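Arginine 3rd transport system periplasmic binding protein (PDB 3KZG) probably binds arginine in the periplasm and delivers it to an ABC-type uptake system. Local coordinates at residues I7-F12 / V67-I72; P15-S20 / G28-L33. All blocks are in the same frame, centred on the assembly; numbering follows the deposited sequence.

Interaction 1 of 2, residues I7-F12 / V67-I72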
loop_
_atom_site.group_PDB
_atom_site.type_symbol
_atom_site.label_atom_id
_atom_site.label_comp_id
_atom_site.label_asym_id
_atom_site.label_seq_id
_atom_site.Cartn_x
_atom_site.Cartn_y
_atom_site.Cartn_z
ATOM N N ILE A 7 -30.623 0.156 -16.624
ATOM C CA ILE A 7 -30.462 0.996 -15.446
ATOM C C ILE A 7 -30.935 2.426 -15.663
ATOM O O ILE A 7 -30.558 3.081 -16.628
ATOM C CB ILE A 7 -28.982 1.056 -14.986
ATOM C CG1 ILE A 7 -28.436 -0.354 -14.753
ATOM C CG2 ILE A 7 -28.874 1.868 -13.700
ATOM C CD1 ILE A 7 -28.084 -1.086 -16.017
ATOM N N GLY A 8 -31.765 2.902 -14.746
ATOM C CA GLY A 8 -32.250 4.262 -14.833
ATOM C C GLY A 8 -31.314 5.162 -14.049
ATOM O O GLY A 8 -30.854 4.790 -12.970
ATOM N N THR A 9 -31.014 6.334 -14.603
ATOM C CA THR A 9 -30.139 7.309 -13.953
ATOM C C THR A 9 -30.700 8.687 -14.286
ATOM O O THR A 9 -31.440 8.828 -15.258
ATOM C CB THR A 9 -28.690 7.197 -14.475
ATOM O OG1 THR A 9 -27.840 8.074 -13.724
ATOM C CG2 THR A 9 -28.622 7.564 -15.950
ATOM N N SER A 10 -30.371 9.703 -13.492
ATOM C CA SER A 10 -30.901 11.037 -13.758
ATOM C C SER A 10 -30.282 11.642 -15.010
ATOM O O SER A 10 -29.316 11.109 -15.560
ATOM C CB SER A 10 -30.671 11.965 -12.564
ATOM O OG SER A 10 -29.301 12.252 -12.400
ATOM N N LYS A 11 -30.845 12.764 -15.448
ATOM C CA LYS A 11 -30.371 13.438 -16.650
ATOM C C LYS A 11 -29.230 14.428 -16.462
ATOM O O LYS A 11 -28.434 14.630 -17.371
ATOM C CB LYS A 11 -31.539 14.153 -17.340
ATOM C CG LYS A 11 -32.418 13.227 -18.163
ATOM C CD LYS A 11 -33.602 13.963 -18.766
ATOM C CE LYS A 11 -34.337 13.084 -19.774
ATOM N NZ LYS A 11 -35.600 13.715 -20.254
ATOM N N PHE A 12 -29.134 15.049 -15.295
ATOM C CA PHE A 12 -28.073 16.021 -15.101
ATOM C C PHE A 12 -27.723 16.278 -13.640
ATOM O O PHE A 12 -28.493 16.884 -12.886
ATOM C CB PHE A 12 -28.465 17.341 -15.782
ATOM C CG PHE A 12 -27.342 18.336 -15.878
ATOM C CD1 PHE A 12 -26.223 18.072 -16.664
ATOM C CD2 PHE A 12 -27.398 19.535 -15.174
ATOM C CE1 PHE A 12 -25.173 18.990 -16.747
ATOM C CE2 PHE A 12 -26.355 20.459 -15.248
ATOM C CZ PHE A 12 -25.239 20.185 -16.038
ATOM N N VAL A 67 -31.638 1.354 -10.356
ATOM C CA VAL A 67 -31.473 2.798 -10.414
ATOM C C VAL A 67 -30.210 3.199 -9.661
ATOM O O VAL A 67 -29.943 2.706 -8.564
ATOM C CB VAL A 67 -32.671 3.545 -9.789
ATOM C CG1 VAL A 67 -32.304 5.000 -9.543
ATOM C CG2 VAL A 67 -33.871 3.466 -10.721
ATOM N N ILE A 68 -29.429 4.076 -10.284
ATOM C CA ILE A 68 -28.209 4.605 -9.694
ATOM C C ILE A 68 -28.129 6.069 -10.115
ATOM O O ILE A 68 -27.940 6.388 -11.286
ATOM C CB ILE A 68 -26.948 3.839 -10.167
ATOM C CG1 ILE A 68 -25.710 4.406 -9.465
ATOM C CG2 ILE A 68 -26.810 3.903 -11.688
ATOM C CD1 ILE A 68 -24.441 3.615 -9.706
ATOM N N ALA A 69 -28.317 6.951 -9.144
ATOM C CA ALA A 69 -28.283 8.382 -9.380
ATOM C C ALA A 69 -28.088 9.037 -8.028
ATOM O O ALA A 69 -29.031 9.594 -7.460
ATOM C CB ALA A 69 -29.593 8.832 -10.000
ATOM N N SER A 70 -26.862 8.957 -7.516
ATOM C CA SER A 70 -26.528 9.510 -6.209
ATOM C C SER A 70 -27.735 9.357 -5.285
ATOM O O SER A 70 -28.159 10.304 -4.634
ATOM C CB SER A 70 -26.113 10.990 -6.333
ATOM O OG SER A 70 -27.162 11.814 -6.812
HETATM N N MSE A 71 -28.283 8.146 -5.235
HETATM C CA MSE A 71 -29.447 7.867 -4.403
HETATM C C MSE A 71 -29.097 7.598 -2.950
HETATM O O MSE A 71 -28.502 6.571 -2.627
HETATM C CB MSE A 71 -30.207 6.666 -4.949
HETATM C CG MSE A 71 -31.594 6.539 -4.346
HETATM SE SE MSE A 71 -32.641 8.116 -4.786
HETATM C CE MSE A 71 -32.782 7.781 -6.689
ATOM N N ILE A 72 -29.496 8.506 -2.071
ATOM C CA ILE A 72 -29.202 8.365 -0.653
ATOM C C ILE A 72 -30.125 7.405 0.086
ATOM O O ILE A 72 -31.351 7.543 0.049
ATOM C CB ILE A 72 -29.257 9.726 0.063
ATOM C CG1 ILE A 72 -28.304 10.711 -0.620
ATOM C CG2 ILE A 72 -28.878 9.550 1.538
ATOM C CD1 ILE A 72 -28.388 12.115 -0.084
#

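Interaction 2 of 2, residues P15-S20 / G28-L33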
loop_
_atom_site.group_PDB
_atom_site.type_symbol
_atom_site.label_atom_id
_atom_site.label_comp_id
_atom_site.label_asym_id
_atom_site.label_seq_id
_atom_site.Cartn_x
_atom_site.Cartn_y
_atom_site.Cartn_z
ATOM N N PRO A 15 -20.798 15.416 -10.798
ATOM C CA PRO A 15 -20.049 14.461 -11.617
ATOM C C PRO A 15 -20.588 13.030 -11.609
ATOM O O PRO A 15 -19.895 12.119 -12.055
ATOM C CB PRO A 15 -18.660 14.526 -11.005
ATOM C CG PRO A 15 -18.987 14.610 -9.551
ATOM C CD PRO A 15 -20.115 15.633 -9.508
ATOM N N PHE A 16 -21.804 12.830 -11.101
ATOM C CA PHE A 16 -22.397 11.487 -11.038
ATOM C C PHE A 16 -22.869 10.987 -12.408
ATOM O O PHE A 16 -22.560 9.868 -12.815
ATOM C CB PHE A 16 -23.539 11.480 -10.019
ATOM C CG PHE A 16 -23.083 11.765 -8.620
ATOM C CD1 PHE A 16 -22.490 10.767 -7.853
ATOM C CD2 PHE A 16 -23.185 13.050 -8.087
ATOM C CE1 PHE A 16 -22.001 11.042 -6.571
ATOM C CE2 PHE A 16 -22.699 13.336 -6.808
ATOM C CZ PHE A 16 -22.105 12.325 -6.049
ATOM N N GLU A 17 -23.631 11.814 -13.111
ATOM C CA GLU A 17 -24.076 11.468 -14.456
ATOM C C GLU A 17 -24.616 12.687 -15.181
ATOM O O GLU A 17 -25.131 13.620 -14.571
ATOM C CB GLU A 17 -25.148 10.368 -14.458
ATOM C CG GLU A 17 -26.459 10.737 -13.802
ATOM C CD GLU A 17 -26.521 10.281 -12.368
ATOM O OE1 GLU A 17 -25.644 9.486 -11.979
ATOM O OE2 GLU A 17 -27.443 10.704 -11.638
ATOM N N VAL A 18 -24.480 12.658 -16.497
ATOM C CA VAL A 18 -24.955 13.722 -17.359
ATOM C C VAL A 18 -25.416 13.074 -18.661
ATOM O O VAL A 18 -24.683 12.306 -19.287
ATOM C CB VAL A 18 -23.836 14.709 -17.683
ATOM C CG1 VAL A 18 -23.458 15.526 -16.460
ATOM C CG2 VAL A 18 -22.662 13.936 -18.152
ATOM N N TRP A 19 -26.642 13.388 -19.050
ATOM C CA TRP A 19 -27.236 12.862 -20.272
ATOM C C TRP A 19 -27.107 13.925 -21.370
ATOM O O TRP A 19 -27.505 15.074 -21.170
ATOM C CB TRP A 19 -28.702 12.547 -20.003
ATOM C CG TRP A 19 -29.487 12.145 -21.197
ATOM C CD1 TRP A 19 -29.384 10.977 -21.894
ATOM C CD2 TRP A 19 -30.536 12.896 -21.817
ATOM N NE1 TRP A 19 -30.312 10.953 -22.911
ATOM C CE2 TRP A 19 -31.029 12.118 -22.887
ATOM C CE3 TRP A 19 -31.106 14.153 -21.570
ATOM C CZ2 TRP A 19 -32.073 12.556 -23.712
ATOM C CZ3 TRP A 19 -32.147 14.588 -22.393
ATOM C CH2 TRP A 19 -32.617 13.787 -23.452
ATOM N N SER A 20 -26.549 13.534 -22.513
ATOM C CA SER A 20 -26.360 14.441 -23.652
ATOM C C SER A 20 -27.163 14.005 -24.884
ATOM O O SER A 20 -26.749 14.245 -26.022
ATOM C CB SER A 20 -24.877 14.512 -24.035
ATOM O OG SER A 20 -24.071 14.899 -22.934
ATOM N N GLY A 28 -19.937 9.991 -16.221
ATOM C CA GLY A 28 -19.971 10.394 -14.829
ATOM C C GLY A 28 -19.590 9.214 -13.956
ATOM O O GLY A 28 -19.497 8.086 -14.441
ATOM N N PHE A 29 -19.377 9.463 -12.670
ATOM C CA PHE A 29 -19.000 8.393 -11.756
ATOM C C PHE A 29 -20.016 7.250 -11.683
ATOM O O PHE A 29 -19.628 6.085 -11.730
ATOM C CB PHE A 29 -18.774 8.945 -10.349
ATOM C CG PHE A 29 -18.326 7.904 -9.363
ATOM C CD1 PHE A 29 -17.033 7.409 -9.399
ATOM C CD2 PHE A 29 -19.210 7.402 -8.415
ATOM C CE1 PHE A 29 -16.614 6.428 -8.505
ATOM C CE2 PHE A 29 -18.806 6.417 -7.513
ATOM C CZ PHE A 29 -17.508 5.930 -7.559
ATOM N N ASP A 30 -21.305 7.569 -11.557
ATOM C CA ASP A 30 -22.328 6.521 -11.469
ATOM C C ASP A 30 -22.334 5.647 -12.707
ATOM O O ASP A 30 -22.522 4.434 -12.622
ATOM C CB ASP A 30 -23.734 7.113 -11.285
ATOM C CG ASP A 30 -23.994 7.581 -9.872
ATOM O OD1 ASP A 30 -23.330 7.070 -8.950
ATOM O OD2 ASP A 30 -24.877 8.445 -9.678
ATOM N N ILE A 31 -22.129 6.270 -13.861
ATOM C CA ILE A 31 -22.127 5.533 -15.113
ATOM C C ILE A 31 -21.003 4.511 -15.125
ATOM O O ILE A 31 -21.237 3.332 -15.391
ATOM C CB ILE A 31 -21.954 6.475 -16.331
ATOM C CG1 ILE A 31 -23.009 7.586 -16.296
ATOM C CG2 ILE A 31 -22.041 5.674 -17.623
ATOM C CD1 ILE A 31 -24.439 7.106 -16.149
ATOM N N ASP A 32 -19.786 4.968 -14.834
ATOM C CA ASP A 32 -18.619 4.095 -14.824
ATOM C C ASP A 32 -18.731 2.982 -13.778
ATOM O O ASP A 32 -18.329 1.844 -14.028
ATOM C CB ASP A 32 -17.331 4.897 -14.568
ATOM C CG ASP A 32 -17.006 5.894 -15.684
ATOM O OD1 ASP A 32 -17.478 5.712 -16.827
ATOM O OD2 ASP A 32 -16.256 6.859 -15.412
ATOM N N LEU A 33 -19.273 3.303 -12.610
ATOM C CA LEU A 33 -19.414 2.296 -11.563
ATOM C C LEU A 33 -20.367 1.191 -12.001
ATOM O O LEU A 33 -20.005 0.013 -12.018
ATOM C CB LEU A 33 -19.927 2.926 -10.267
ATOM C CG LEU A 33 -20.107 1.917 -9.133
ATOM C CD1 LEU A 33 -18.773 1.230 -8.846
ATOM C CD2 LEU A 33 -20.630 2.608 -7.900
#

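Interaction 1 of 2, residues I7-F12 / V67-I72
Gly8 and Val67 face each other in a parallel beta bridge, their CA atoms 4.7 Å apart, and the residues beyond them illustrate how side chains can prolong strand pairing once the backbones part. The bridge is closed by Ile68 N, which donates to Gly8 O at 3.1 Å in a nearly straight bond. The same oxygen also meets Val67 CA at 3.3 Å in a CA-H...O contact, so one carbonyl receives two neighbouring groups of segment 67-72. One step further on, the hydroxyl of Thr9 takes over. Its OG1 stands opposite the backbone N (chi1 -174°) and thereby reaches across to Ile68 O, 3.0 Å away, donating in the plane of that carbonyl. A side chain thus holds Ile68 O where regular pairing would use a main-chain N-H. Past this point Ala69 directs its methyl at the first strand, and CB rests 3.7 Å from Ser10 N; the Ser10 hydroxyl, which skirts this methyl, is bonded to Glu17. Apolar packing closes the other end: Ile7 CG2 meets Ile68 CG2 at 3.5 Å, branch against branch, while the longer CG1 arms of both residues lead away from the contact. Everything that touches here is buried. Strand 4-13 also bonds through Ile7 and Thr9 to strand 44-50. Helix 55-60 packs on Val67 and Ala69 through Leu55, whereas helix 29-40 presents Met34 to Ile7 and Ile68, so both helices pack against the residues in and beside this parallel bridge.

Interaction 2 of 2, residues P15-S20 / G28-L33
Asp30 OD2 is approached by two groups: Glu17 OE1 lies 2.6 Å from it, and the backbone N of Ser70 gives it a hydrogen bond. Two acids so close are probably not both ionised, and their carboxylates lie nearly coplanar, with planes 23° apart. Glu17 arrives there by folding back: its CG sits between the backbone N and carbonyl carbon (chi1 65°), and the chain bends again at chi2. Its other oxygen, OE2, is hydrogen-bonded to Ser10 OG. Phe16 CB lies 3.3 Å from Asp30 OD2, which meets the ring obliquely. The backbone beneath shows how a turn can receive the start of a helix. Phe29 N donates to Pro15 O at 2.8 Å, and Asp30 N to Phe16 O at 2.9 Å, the second bond using a lone pair in the carbonyl plane. Two N-H groups of the first helical turn, which have no acceptor within the helix itself, are thereby satisfied. Gly28, at the N-cap position, brings its CA within 3.3 Å of Pro15 O; having no side chain, it can lie against Phe16 O and Glu17 CA, with backbone angles that suit glycine. Ile31 CD1 rests on Glu17 CB at 3.7 Å. Outside the pair, Phe29 meets Tyr228 and Phe229 edge-to-face, tying the start of helix 29-40 to the C-terminal helix 220-228, and Glu17 on strand 17-18 lies against Thr9 of strand 4-13.

Overall arrangement
Interactions 1 and 2 have centres 9 Å apart and meet chiefly around the Glu17 carboxylate. Glu17 of interaction 2 turns OE2 to Ser10 OG, 2.5 Å away in a probable hydrogen bond, and the Ala69 methyl packs 3.3 Å from the same OE2. A probable backbone hydrogen bond from Trp19 N to Lys11 O, 2.8 Å, joins the two segments next to the strand pair. The Asp30 bond to Ser70 is a second link, between the helix start and the loop of 67-72. Ser70 OG also bonds weakly to Asp158, which ends a strand of the five-stranded sheet, consistent with a place near the boundary of the two lobes, between which proteins of this family bind their solute.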